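Local coordinates for protein Two-component sensor histidine kinase (Nostoc sp., PDB 6OZB) that probably senses light as the bilin-binding GAF domain of a cyanobacterial phytochrome kinase, here carrying a phycoerythrobilin chromophore, at residues 76-79 / 80-83; 86-89 / 90-94; 133-137 / 138-142. The protein carries 1 engineered substitution. One frame throughout, in Å; residues are numbered along the deposited sequence. Where two conformers were deposited one is given.

Contact 1: residues 76-79 / 80-83; sequences PSLL and GLNF
Leu78 and Leu81 both hold CG anti to the carbonyl carbon (chi1 -55° and -64°), and this shared choice brings their branches together across a tight turn, Leu78 CD2 lying 3.9 Å from Leu81 CD1. The two side chains meet at a slant through these methyls. Leu81 CG also rests 3.3 Å from Leu78 O, so aliphatic carbon lies beside the very carbonyl that closes the turn. That closure is the bond from Leu81 N to Leu78 O, 3.0 Å long and fairly straight at 158°, in a type II beta turn running from Leu78 to Leu81. Gly80 takes the third position with a positive phi, where a CB would be pressed against Leu79 O; having none, glycine fits. The other branch of Leu78, CD1, approaches Phe83 CZ loosely at 4.5 Å, and both residues touch the phycoerythrobilin. Glu68 of strand 63-70 receives Ser77 OG and Leu78 N, tying the entry to the turn, while Gly80 and Leu81 pair through their backbones with Val65. The chemistry thus divides: backbone polarity sets the bend, whereas contact between the side chains is apolar and weakly directional, with Leu78 and Phe83 offering hydrocarbon to the chromophore.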
ATOM      1  N   PRO C  76       9.275  29.297   1.015  1.00 18.59           N
ATOM      2  CA  PRO C  76       9.912  30.170   2.000  1.00 18.02           C
ATOM      3  C   PRO C  76      10.977  29.466   2.802  1.00 16.97           C
ATOM      4  O   PRO C  76      10.991  28.249   2.942  1.00 19.42           O
ATOM      5  CB  PRO C  76       8.753  30.582   2.923  1.00 29.41           C
ATOM      6  CG  PRO C  76       7.535  30.277   2.180  1.00 26.26           C
ATOM      7  CD  PRO C  76       7.834  29.136   1.277  1.00 19.72           C
ATOM      8  N   SER C  77      11.852  30.272   3.372  1.00 20.30           N
ATOM      9  CA  SER C  77      12.950  29.756   4.170  1.00 22.39           C
ATOM     10  C   SER C  77      12.502  29.432   5.587  1.00 17.96           C
ATOM     11  O   SER C  77      11.802  30.235   6.238  1.00 21.92           O
ATOM     12  CB  SER C  77      14.086  30.762   4.214  1.00 24.43           C
ATOM     13  OG  SER C  77      15.067  30.315   5.133  1.00 33.26           O
ATOM     14  N   LEU C  78      12.861  28.239   6.042  1.00 19.84           N
ATOM     15  CA  LEU C  78      12.539  27.811   7.401  1.00 18.85           C
ATOM     16  C   LEU C  78      13.795  27.784   8.265  1.00 20.68           C
ATOM     17  O   LEU C  78      13.724  27.422   9.434  1.00 21.48           O
ATOM     18  CB  LEU C  78      11.883  26.422   7.393  1.00 18.93           C
ATOM     19  CG  LEU C  78      10.646  26.249   6.518  1.00 21.22           C
ATOM     20  CD1 LEU C  78      10.056  24.847   6.640  1.00 20.89           C
ATOM     21  CD2 LEU C  78       9.597  27.276   6.866  1.00 23.90           C
ATOM     22  N   LEU C  79      14.924  28.221   7.711  1.00 22.33           N
ATOM     23  CA  LEU C  79      16.182  28.196   8.429  1.00 20.78           C
ATOM     24  C   LEU C  79      16.079  28.938   9.762  1.00 21.50           C
ATOM     25  O   LEU C  79      15.550  30.065   9.837  1.00 21.04           O
ATOM     26  CB  LEU C  79      17.274  28.822   7.572  1.00 22.51           C
ATOM     27  CG  LEU C  79      18.667  28.767   8.176  1.00 19.32           C
ATOM     28  CD1 LEU C  79      19.225  27.334   8.274  1.00 18.54           C
ATOM     29  CD2 LEU C  79      19.589  29.680   7.387  1.00 26.46           C
ATOM     30  N   GLY C  80      16.582  28.317  10.824  1.00 21.01           N
ATOM     31  CA  GLY C  80      16.569  28.946  12.133  1.00 22.41           C
ATOM     32  C   GLY C  80      15.272  28.743  12.891  1.00 26.10           C
ATOM     33  O   GLY C  80      15.195  29.051  14.077  1.00 29.66           O
ATOM     34  N   LEU C  81      14.225  28.269  12.227  1.00 25.22           N
ATOM     35  CA  LEU C  81      12.951  28.122  12.934  1.00 22.65           C
ATOM     36  C   LEU C  81      12.969  26.891  13.834  1.00 27.62           C
ATOM     37  O   LEU C  81      13.573  25.862  13.499  1.00 25.39           O
ATOM     38  CB  LEU C  81      11.781  28.037  11.972  1.00 28.05           C
ATOM     39  CG  LEU C  81      11.544  29.288  11.128  1.00 28.58           C
ATOM     40  CD1 LEU C  81      10.351  29.040  10.245  1.00 30.50           C
ATOM     41  CD2 LEU C  81      11.360  30.516  11.996  1.00 38.35           C
ATOM     42  N   ASN C  82      12.298  27.030  14.978  1.00 30.74           N
ATOM     43  CA  ASN C  82      12.109  25.936  15.928  1.00 26.00           C
ATOM     44  C   ASN C  82      10.730  25.322  15.802  1.00 31.73           C
ATOM     45  O   ASN C  82       9.744  26.023  15.588  1.00 27.85           O
ATOM     46  CB  ASN C  82      12.295  26.418  17.367  1.00 29.38           C
ATOM     47  CG  ASN C  82      13.712  26.826  17.668  1.00 30.96           C
ATOM     48  OD1 ASN C  82      14.613  25.991  17.711  1.00 33.29           O
ATOM     49  ND2 ASN C  82      13.921  28.113  17.886  1.00 48.89           N
ATOM     50  N   PHE C  83      10.648  24.010  15.961  1.00 23.86           N
ATOM     51  CA  PHE C  83       9.360  23.341  15.942  1.00 24.48           C
ATOM     52  C   PHE C  83       9.193  22.488  17.194  1.00 23.17           C
ATOM     53  O   PHE C  83      10.149  21.870  17.654  1.00 24.03           O
ATOM     54  CB  PHE C  83       9.222  22.489  14.693  1.00 22.30           C
ATOM     55  CG  PHE C  83       9.248  23.286  13.412  1.00 25.63           C
ATOM     56  CD1 PHE C  83      10.441  23.654  12.846  1.00 26.33           C
ATOM     57  CD2 PHE C  83       8.067  23.706  12.807  1.00 36.76           C
ATOM     58  CE1 PHE C  83      10.484  24.392  11.676  1.00 27.85           C
ATOM     59  CE2 PHE C  83       8.095  24.453  11.635  1.00 37.91           C
ATOM     60  CZ  PHE C  83       9.305  24.802  11.070  1.00 28.09           C
TER

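Contact 2: residues 86-89 / 90-94; sequences DDIP and PQARE. With PEB (phycoerythrobilin), chain F.
Ile88 O is gripped by two donors of a single side chain: Arg93 NH2 at 3.3 Å and Arg93 NE at 3.5 Å, both weak bonds. The arginine reaches back because its chain, extended at first, bends at chi3 (-62°) and turns the guanidinium toward the segment before the helix. Ile88 CG2 lies over one face of that group, so the same residue offers a carbonyl to the N-H groups and a methyl to the flat surface. Arg93 NH2 is also bound by Gly61 O, its stronger partner; a long side chain with several donors suits a place where loop carbonyls gather. One residue on, Pro89 is the N-cap of helix 90-99, and its O accepts from Arg93 N at 2.9 Å (157°), the first helical bond. Proline follows easily at Pro90, since the first turn asks for no N-H there. Ala92 is small enough for its CB to sit 4.0 Å from Ile88 CG2. The sequence Asp87-Ile88-Pro89 is the DIP motif of phytochrome GAF domains, and here it lies against the bilin. Asp87 O faces the pyrrole nitrogens, 2.9 Å from PEB NB and 3.0 Å from PEB NC. Ile88 CG1 packs at 3.6 Å on PEB C4C, while Pro89 presents its ring methylenes to ring B, CD coming within 3.4 Å of PEB C1B.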
ATOM      1  N   ASP C  86       5.639  18.179  19.804  1.00 28.20           N
ATOM      2  CA  ASP C  86       4.325  17.660  19.433  1.00 27.36           C
ATOM      3  C   ASP C  86       4.136  17.484  17.927  1.00 23.04           C
ATOM      4  O   ASP C  86       3.220  16.777  17.500  1.00 22.12           O
ATOM      5  CB  ASP C  86       3.211  18.592  19.946  1.00 48.73           C
ATOM      6  CG  ASP C  86       2.996  18.489  21.443  1.00 80.48           C
ATOM      7  OD1 ASP C  86       3.598  17.599  22.088  1.00 84.88           O
ATOM      8  OD2 ASP C  86       2.201  19.295  21.974  1.00 92.76           O
ATOM      9  N   ASP C  87       4.979  18.119  17.120  1.00 21.08           N
ATOM     10  CA  ASP C  87       4.863  17.981  15.669  1.00 21.75           C
ATOM     11  C   ASP C  87       5.179  16.550  15.228  1.00 23.56           C
ATOM     12  O   ASP C  87       4.712  16.112  14.170  1.00 23.11           O
ATOM     13  CB  ASP C  87       5.775  18.970  14.943  1.00 25.86           C
ATOM     14  CG  ASP C  87       5.237  20.383  14.971  1.00 30.63           C
ATOM     15  OD1 ASP C  87       4.342  20.655  15.805  1.00 31.45           O
ATOM     16  OD2 ASP C  87       5.725  21.212  14.163  1.00 24.86           O
ATOM     17  N   ILE C  88       5.972  15.847  16.040  1.00 25.59           N
ATOM     18  CA  ILE C  88       6.298  14.442  15.817  1.00 23.73           C
ATOM     19  C   ILE C  88       5.839  13.659  17.050  1.00 26.08           C
ATOM     20  O   ILE C  88       6.574  13.550  18.028  1.00 28.37           O
ATOM     21  CB  ILE C  88       7.821  14.246  15.584  1.00 25.71           C
ATOM     22  CG1 ILE C  88       8.296  15.157  14.457  1.00 22.71           C
ATOM     23  CG2 ILE C  88       8.136  12.798  15.248  1.00 27.13           C
ATOM     24  CD1 ILE C  88       9.774  15.100  14.188  1.00 21.67           C
ATOM     25  N   PRO C  89       4.617  13.099  17.006  1.00 29.38           N
ATOM     26  CA  PRO C  89       4.052  12.413  18.174  1.00 28.16           C
ATOM     27  C   PRO C  89       4.803  11.135  18.508  1.00 28.16           C
ATOM     28  O   PRO C  89       5.575  10.665  17.681  1.00 23.48           O
ATOM     29  CB  PRO C  89       2.617  12.098  17.738  1.00 31.59           C
ATOM     30  CG  PRO C  89       2.338  13.043  16.647  1.00 37.70           C
ATOM     31  CD  PRO C  89       3.643  13.156  15.910  1.00 27.87           C
ATOM     32  N   PRO C  90       4.568  10.571  19.698  1.00 27.60           N
ATOM     33  CA  PRO C  90       5.302   9.387  20.165  1.00 25.48           C
ATOM     34  C   PRO C  90       5.326   8.209  19.169  1.00 31.21           C
ATOM     35  O   PRO C  90       6.398   7.646  18.944  1.00 28.62           O
ATOM     36  CB  PRO C  90       4.543   9.006  21.429  1.00 32.29           C
ATOM     37  CG  PRO C  90       4.034  10.276  21.931  1.00 34.10           C
ATOM     38  CD  PRO C  90       3.626  11.046  20.719  1.00 27.65           C
ATOM     39  N   GLN C  91       4.197   7.864  18.558  1.00 30.72           N
ATOM     40  CA  GLN C  91       4.194   6.739  17.621  1.00 37.01           C
ATOM     41  C   GLN C  91       5.203   6.945  16.509  1.00 34.19           C
ATOM     42  O   GLN C  91       6.016   6.064  16.242  1.00 24.20           O
ATOM     43  CB  GLN C  91       2.825   6.507  16.992  1.00 46.77           C
ATOM     44  CG  GLN C  91       1.852   5.719  17.843  1.00 71.17           C
ATOM     45  CD  GLN C  91       0.640   5.269  17.042  1.00 81.83           C
ATOM     46  OE1 GLN C  91       0.345   5.816  15.975  1.00 74.95           O
ATOM     47  NE2 GLN C  91      -0.051   4.252  17.539  1.00 90.87           N
ATOM     48  N   ALA C  92       5.161   8.122  15.891  1.00 22.42           N
ATOM     49  CA  ALA C  92       6.071   8.463  14.804  1.00 29.63           C
ATOM     50  C   ALA C  92       7.504   8.474  15.291  1.00 25.17           C
ATOM     51  O   ALA C  92       8.398   7.990  14.605  1.00 25.45           O
ATOM     52  CB  ALA C  92       5.712   9.815  14.223  1.00 29.35           C
ATOM     53  N   ARG C  93       7.717   9.034  16.477  1.00 29.57           N
ATOM     54  CA  ARG C  93       9.065   9.177  17.011  1.00 30.53           C
ATOM     55  C   ARG C  93       9.664   7.803  17.274  1.00 31.18           C
ATOM     56  O   ARG C  93      10.826   7.554  16.969  1.00 31.46           O
ATOM     57  CB  ARG C  93       9.047  10.027  18.282  1.00 34.98           C
ATOM     58  CG  ARG C  93      10.422  10.497  18.746  1.00 45.13           C
ATOM     59  CD  ARG C  93      10.312  11.501  19.880  1.00 49.94           C
ATOM     60  NE  ARG C  93       9.603  12.730  19.500  1.00 51.25           N
ATOM     61  CZ  ARG C  93      10.198  13.876  19.160  1.00 40.38           C
ATOM     62  NH1 ARG C  93      11.521  13.975  19.129  1.00 34.33           N
ATOM     63  NH2 ARG C  93       9.462  14.932  18.848  1.00 40.70           N
ATOM     64  N   GLU C  94       8.843   6.896  17.784  1.00 26.70           N
ATOM     65  CA  GLU C  94       9.297   5.541  18.057  1.00 36.47           C
ATOM     66  C   GLU C  94       9.722   4.815  16.786  1.00 34.63           C
ATOM     67  O   GLU C  94      10.647   4.011  16.818  1.00 37.72           O
ATOM     68  CB  GLU C  94       8.207   4.745  18.755  1.00 30.46           C
ATOM     69  CG  GLU C  94       8.675   3.380  19.215  1.00 52.52           C
ATOM     70  CD  GLU C  94       7.600   2.617  19.947  1.00 78.18           C
ATOM     71  OE1 GLU C  94       7.948   1.900  20.908  1.00 81.14           O
ATOM     72  OE2 GLU C  94       6.411   2.732  19.566  1.00 89.83           O
TER
HETATM   73  CHC PEB F 900       7.390  17.046  11.262  1.00 20.30           C
HETATM   74  NC  PEB F 900       5.734  15.146  11.468  1.00 21.58           N
HETATM   75  C1C PEB F 900       5.670  13.798  11.288  1.00 20.45           C
HETATM   76  C2C PEB F 900       6.878  13.332  10.835  1.00 22.80           C
HETATM   77  C3C PEB F 900       7.732  14.409  10.734  1.00 21.96           C
HETATM   78  C4C PEB F 900       6.998  15.546  11.139  1.00 16.88           C
HETATM   79  CMC PEB F 900       9.172  14.242  10.284  1.00 26.08           C
HETATM   80  CAC PEB F 900       7.144  11.821  10.519  1.00 15.89           C
HETATM   81  CBC PEB F 900       6.496  11.419   9.205  1.00 21.89           C
HETATM   82  CGC PEB F 900       7.369  11.896   8.073  1.00 28.33           C
HETATM   83  O1C PEB F 900       8.567  11.496   8.027  1.00 24.48           O
HETATM   84  O2C PEB F 900       6.914  12.670   7.178  1.00 21.85           O
HETATM   85  ND  PEB F 900       8.435  17.281   9.080  1.00 28.29           N
HETATM   86  C1D PEB F 900       8.632  17.361  10.587  1.00 27.37           C
HETATM   87  C2D PEB F 900       8.956  18.763  10.800  1.00 25.39           C
HETATM   88  C3D PEB F 900       8.936  19.476   9.620  1.00 28.86           C
HETATM   89  C4D PEB F 900       8.647  18.641   8.513  1.00 33.05           C
HETATM   90  CMD PEB F 900       9.170  19.372  12.212  1.00 28.57           C
HETATM   91  CAD PEB F 900       9.101  21.004   9.545  1.00 48.75           C
HETATM   92  CBD PEB F 900       9.882  21.534   8.554  1.00 56.99           C
HETATM   93  OD  PEB F 900       8.584  18.937   7.329  1.00 29.20           O
HETATM   94  NA  PEB F 900       1.646  17.211  13.575  1.00 24.13           N
HETATM   95  C1A PEB F 900       1.415  18.570  13.923  1.00 30.03           C
HETATM   96  C2A PEB F 900       0.289  18.645  14.921  1.00 25.55           C
HETATM   97  C3A PEB F 900      -0.162  17.219  15.198  1.00 25.94           C
HETATM   98  C4A PEB F 900       0.744  16.347  14.306  1.00 25.41           C
HETATM   99  CMA PEB F 900       0.692  19.415  16.218  1.00 28.90           C
HETATM  100  CBA PEB F 900      -2.638  17.701  15.695  1.00 26.91           C
HETATM  101  OA  PEB F 900       2.062  19.506  13.483  1.00 28.26           O
HETATM  102  CHA PEB F 900       0.582  14.997  14.200  1.00 19.65           C
HETATM  103  CAA PEB F 900      -1.621  16.852  14.910  1.00 23.54           C
HETATM  104  NB  PEB F 900       2.833  14.415  12.813  1.00 17.61           N
HETATM  105  C1B PEB F 900       1.515  14.108  13.383  1.00 19.17           C
HETATM  106  C2B PEB F 900       1.143  12.742  13.101  1.00 17.53           C
HETATM  107  C3B PEB F 900       2.212  12.169  12.341  1.00 17.51           C
HETATM  108  C4B PEB F 900       3.302  13.190  12.146  1.00 21.89           C
HETATM  109  CHB PEB F 900       4.456  12.885  11.468  1.00 18.16           C
HETATM  110  CMB PEB F 900      -0.127  12.084  13.538  1.00 20.81           C
HETATM  111  CAB PEB F 900       2.267  10.753  11.807  1.00 17.13           C
HETATM  112  CBB PEB F 900       1.829  10.760  10.358  1.00 17.57           C
HETATM  113  CGB PEB F 900       1.751   9.285   9.959  1.00 22.39           C
HETATM  114  O1B PEB F 900       2.827   8.616   9.940  1.00 27.88           O
HETATM  115  O2B PEB F 900       0.642   8.760   9.694  1.00 17.11           O

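Contact 3: residues 133-137 / 138-142; sequences RPVDS and CHVEY. With PEB (phycoerythrobilin), chain F.
Cys138 and Asp136 meet beside ring A of the bilin, where Cys138 SG is covalently bonded to PEB CAA at 2.0 Å. Its SG stands anti to the backbone N (chi1 -174°), which aims the sulfur of the thioether link outward from the helix to the chromophore. One residue on, His139 lays its ring face against the tetrapyrrole, PEB CHB being 3.6 Å above the plane and over the centre, while NE2 donates to PEB O2C at 2.9 Å. The other propionate is held at the guanidinium edge of Arg133: NH2 bonds PEB O1B at 2.7 Å and NH1 bonds PEB O2B at 2.9 Å, a paired fit of planar cation to carboxylate. Asp136 N adds a third bond, to O2B at 3.0 Å. A leucine in place of His139 would probably keep some apolar contact but leave O2C without this donor and PEB CHB without the flat ring that lies against it. Behind this shell, Asp136 OD1 caps the helix by accepting Cys138 N through its anti lone pair (2.9 Å), fixing the start of the turn that carries the cysteine. Val135 CG2 lies in plane at the edge of the histidine ring, and Gln114 takes a bond from Arg133 NH2. An adjacent Cys-His pair on a short helix is the bilin attachment site of cyanobacterial phytochrome GAF domains.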
ATOM      1  N   ARG C 133       0.634   3.229   3.431  1.00 16.20           N
ATOM      2  CA  ARG C 133      -0.564   3.203   4.267  1.00 16.69           C
ATOM      3  C   ARG C 133      -1.142   4.611   4.323  1.00 15.96           C
ATOM      4  O   ARG C 133      -0.460   5.558   3.974  1.00 15.16           O
ATOM      5  CB  ARG C 133      -0.230   2.716   5.679  1.00 17.38           C
ATOM      6  CG  ARG C 133       0.769   3.617   6.411  1.00 17.28           C
ATOM      7  CD  ARG C 133       0.902   3.255   7.894  1.00 19.19           C
ATOM      8  NE  ARG C 133       1.964   4.049   8.538  1.00 20.02           N
ATOM      9  CZ  ARG C 133       1.831   5.305   8.984  1.00 23.61           C
ATOM     10  NH1 ARG C 133       0.680   5.950   8.863  1.00 19.33           N
ATOM     11  NH2 ARG C 133       2.864   5.928   9.561  1.00 20.40           N
ATOM     12  N   PRO C 134      -2.384   4.758   4.795  1.00 16.36           N
ATOM     13  CA  PRO C 134      -2.923   6.122   4.912  1.00 15.84           C
ATOM     14  C   PRO C 134      -2.136   6.933   5.938  1.00 15.90           C
ATOM     15  O   PRO C 134      -1.786   6.419   7.001  1.00 16.13           O
ATOM     16  CB  PRO C 134      -4.375   5.891   5.374  1.00 16.60           C
ATOM     17  CG  PRO C 134      -4.687   4.491   4.928  1.00 17.30           C
ATOM     18  CD  PRO C 134      -3.391   3.743   5.129  1.00 17.39           C
ATOM     19  N   VAL C 135      -1.834   8.176   5.597  1.00 14.95           N
ATOM     20  CA  VAL C 135      -1.103   9.061   6.500  1.00 15.17           C
ATOM     21  C   VAL C 135      -2.115   9.854   7.329  1.00 16.64           C
ATOM     22  O   VAL C 135      -3.203  10.128   6.859  1.00 18.96           O
ATOM     23  CB  VAL C 135      -0.160   9.983   5.735  1.00 13.80           C
ATOM     24  CG1 VAL C 135      -0.930  11.036   4.929  1.00 17.27           C
ATOM     25  CG2 VAL C 135       0.850  10.675   6.676  1.00 19.28           C
ATOM     26  N   ASP C 136      -1.769  10.163   8.579  1.00 16.61           N
ATOM     27  CA  ASP C 136      -2.645  10.933   9.466  1.00 16.50           C
ATOM     28  C   ASP C 136      -3.006  12.277   8.847  1.00 17.70           C
ATOM     29  O   ASP C 136      -2.130  12.966   8.297  1.00 17.53           O
ATOM     30  CB  ASP C 136      -1.966  11.166  10.814  1.00 19.77           C
ATOM     31  CG  ASP C 136      -2.948  11.575  11.894  1.00 18.78           C
ATOM     32  OD1 ASP C 136      -3.427  12.726  11.847  1.00 20.46           O
ATOM     33  OD2 ASP C 136      -3.213  10.764  12.814  1.00 22.34           O
ATOM     34  N   SER C 137      -4.280  12.648   8.929  1.00 16.98           N
ATOM     35  CA  SER C 137      -4.750  13.891   8.322  0.52 17.03           C
ATOM     36  C   SER C 137      -4.049  15.118   8.906  1.00 16.33           C
ATOM     37  O   SER C 137      -3.877  16.122   8.220  1.00 20.79           O
ATOM     38  CB  SER C 137      -6.263  14.038   8.492  0.52 25.12           C
ATOM     39  OG  SER C 137      -6.627  14.038   9.860  0.52 24.17           O
ATOM     40  N   CYS C 138      -3.640  15.053  10.165  1.00 18.49           N
ATOM     41  CA  CYS C 138      -2.978  16.217  10.767  1.00 19.29           C
ATOM     42  C   CYS C 138      -1.687  16.514  10.025  1.00 19.53           C
ATOM     43  O   CYS C 138      -1.370  17.666   9.766  1.00 19.16           O
ATOM     44  CB  CYS C 138      -2.689  16.000  12.250  1.00 20.34           C
ATOM     45  SG  CYS C 138      -2.025  17.470  13.069  1.00 25.98           S
ATOM     46  N   HIS C 139      -0.949  15.467   9.671  1.00 18.24           N
ATOM     47  CA  HIS C 139       0.320  15.613   8.986  1.00 16.14           C
ATOM     48  C   HIS C 139       0.100  16.063   7.528  1.00 15.63           C
ATOM     49  O   HIS C 139       0.852  16.892   7.017  1.00 19.66           O
ATOM     50  CB  HIS C 139       1.117  14.299   9.071  1.00 16.49           C
ATOM     51  CG  HIS C 139       2.543  14.412   8.634  1.00 16.52           C
ATOM     52  ND1 HIS C 139       3.347  15.490   8.954  1.00 18.51           N
ATOM     53  CD2 HIS C 139       3.310  13.570   7.910  1.00 16.95           C
ATOM     54  CE1 HIS C 139       4.547  15.306   8.424  1.00 20.23           C
ATOM     55  NE2 HIS C 139       4.552  14.148   7.791  1.00 20.06           N
ATOM     56  N   VAL C 140      -0.947  15.561   6.877  1.00 21.06           N
ATOM     57  CA  VAL C 140      -1.280  16.042   5.538  1.00 22.61           C
ATOM     58  C   VAL C 140      -1.543  17.542   5.583  1.00 18.26           C
ATOM     59  O   VAL C 140      -1.079  18.287   4.728  1.00 22.73           O
ATOM     60  CB  VAL C 140      -2.495  15.330   4.957  1.00 27.63           C
ATOM     61  CG1 VAL C 140      -3.199  16.194   3.879  1.00 36.67           C
ATOM     62  CG2 VAL C 140      -2.059  14.059   4.388  1.00 33.34           C
ATOM     63  N   GLU C 141      -2.332  17.958   6.563  1.00 16.34           N
ATOM     64  CA  GLU C 141      -2.715  19.370   6.684  1.00 23.42           C
ATOM     65  C   GLU C 141      -1.488  20.245   6.975  1.00 25.43           C
ATOM     66  O   GLU C 141      -1.371  21.358   6.473  1.00 24.11           O
ATOM     67  CB  GLU C 141      -3.806  19.526   7.765  1.00 25.13           C
ATOM     68  CG  GLU C 141      -5.186  18.991   7.286  1.00 45.92           C
ATOM     69  CD  GLU C 141      -6.169  18.652   8.411  1.00 52.73           C
ATOM     70  OE1 GLU C 141      -6.058  19.230   9.515  1.00 50.72           O
ATOM     71  OE2 GLU C 141      -7.066  17.807   8.177  1.00 52.04           O
ATOM     72  N   TYR C 142      -0.567  19.719   7.773  1.00 19.20           N
ATOM     73  CA  TYR C 142       0.685  20.382   8.112  1.00 18.42           C
ATOM     74  C   TYR C 142       1.506  20.657   6.853  1.00 20.82           C
ATOM     75  O   TYR C 142       2.014  21.768   6.650  1.00 22.56           O
ATOM     76  CB  TYR C 142       1.437  19.480   9.064  1.00 23.15           C
ATOM     77  CG  TYR C 142       2.748  19.947   9.663  1.00 24.08           C
ATOM     78  CD1 TYR C 142       3.958  19.595   9.086  1.00 25.48           C
ATOM     79  CD2 TYR C 142       2.768  20.659  10.853  1.00 39.18           C
ATOM     80  CE1 TYR C 142       5.169  19.974   9.676  1.00 37.49           C
ATOM     81  CE2 TYR C 142       3.961  21.040  11.449  1.00 36.83           C
ATOM     82  CZ  TYR C 142       5.151  20.694  10.861  1.00 38.56           C
ATOM     83  OH  TYR C 142       6.319  21.081  11.473  1.00 36.77           O
TER
HETATM   84  CHC PEB F 900       7.390  17.046  11.262  1.00 20.30           C
HETATM   85  NC  PEB F 900       5.734  15.146  11.468  1.00 21.58           N
HETATM   86  C1C PEB F 900       5.670  13.798  11.288  1.00 20.45           C
HETATM   87  C2C PEB F 900       6.878  13.332  10.835  1.00 22.80           C
HETATM   88  C3C PEB F 900       7.732  14.409  10.734  1.00 21.96           C
HETATM   89  C4C PEB F 900       6.998  15.546  11.139  1.00 16.88           C
HETATM   90  CMC PEB F 900       9.172  14.242  10.284  1.00 26.08           C
HETATM   91  CAC PEB F 900       7.144  11.821  10.519  1.00 15.89           C
HETATM   92  CBC PEB F 900       6.496  11.419   9.205  1.00 21.89           C
HETATM   93  CGC PEB F 900       7.369  11.896   8.073  1.00 28.33           C
HETATM   94  O1C PEB F 900       8.567  11.496   8.027  1.00 24.48           O
HETATM   95  O2C PEB F 900       6.914  12.670   7.178  1.00 21.85           O
HETATM   96  ND  PEB F 900       8.435  17.281   9.080  1.00 28.29           N
HETATM   97  C1D PEB F 900       8.632  17.361  10.587  1.00 27.37           C
HETATM   98  C2D PEB F 900       8.956  18.763  10.800  1.00 25.39           C
HETATM   99  C3D PEB F 900       8.936  19.476   9.620  1.00 28.86           C
HETATM  100  C4D PEB F 900       8.647  18.641   8.513  1.00 33.05           C
HETATM  101  CMD PEB F 900       9.170  19.372  12.212  1.00 28.57           C
HETATM  102  CAD PEB F 900       9.101  21.004   9.545  1.00 48.75           C
HETATM  103  CBD PEB F 900       9.882  21.534   8.554  1.00 56.99           C
HETATM  104  OD  PEB F 900       8.584  18.937   7.329  1.00 29.20           O
HETATM  105  NA  PEB F 900       1.646  17.211  13.575  1.00 24.13           N
HETATM  106  C1A PEB F 900       1.415  18.570  13.923  1.00 30.03           C
HETATM  107  C2A PEB F 900       0.289  18.645  14.921  1.00 25.55           C
HETATM  108  C3A PEB F 900      -0.162  17.219  15.198  1.00 25.94           C
HETATM  109  C4A PEB F 900       0.744  16.347  14.306  1.00 25.41           C
HETATM  110  CMA PEB F 900       0.692  19.415  16.218  1.00 28.90           C
HETATM  111  CBA PEB F 900      -2.638  17.701  15.695  1.00 26.91           C
HETATM  112  OA  PEB F 900       2.062  19.506  13.483  1.00 28.26           O
HETATM  113  CHA PEB F 900       0.582  14.997  14.200  1.00 19.65           C
HETATM  114  CAA PEB F 900      -1.621  16.852  14.910  1.00 23.54           C
HETATM  115  NB  PEB F 900       2.833  14.415  12.813  1.00 17.61           N
HETATM  116  C1B PEB F 900       1.515  14.108  13.383  1.00 19.17           C
HETATM  117  C2B PEB F 900       1.143  12.742  13.101  1.00 17.53           C
HETATM  118  C3B PEB F 900       2.212  12.169  12.341  1.00 17.51           C
HETATM  119  C4B PEB F 900       3.302  13.190  12.146  1.00 21.89           C
HETATM  120  CHB PEB F 900       4.456  12.885  11.468  1.00 18.16           C
HETATM  121  CMB PEB F 900      -0.127  12.084  13.538  1.00 20.81           C
HETATM  122  CAB PEB F 900       2.267  10.753  11.807  1.00 17.13           C
HETATM  123  CBB PEB F 900       1.829  10.760  10.358  1.00 17.57           C
HETATM  124  CGB PEB F 900       1.751   9.285   9.959  1.00 22.39           C
HETATM  125  O1B PEB F 900       2.827   8.616   9.940  1.00 27.88           O
HETATM  126  O2B PEB F 900       0.642   8.760   9.694  1.00 17.11           O
HETATM  127  O   HOH W   1      -6.533  16.557  11.043  1.00 41.34           O

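In the fold
All three contacts border the phycoerythrobilin pocket, in series along the chain. The centres of contacts 2 and 3 are about 13 Å apart, and they approach ring C from opposite faces, Ile88 from one and His139 from the other. They also meet directly: Asp87 OD2 and Tyr142 OH, 2.8 Å apart, probably share a hydrogen bond. Contact 1 stands farther off, its centre about 19 Å from that of contact 2 and about 21 Å from that of contact 3, yet Phe83 CD2 packs 3.4 Å from Tyr142 OH. Tyr142 therefore touches both other contacts. Contacts 1 and 3 involve strands 82-83 and 131-134, the outermost of the antiparallel sheet within this chain.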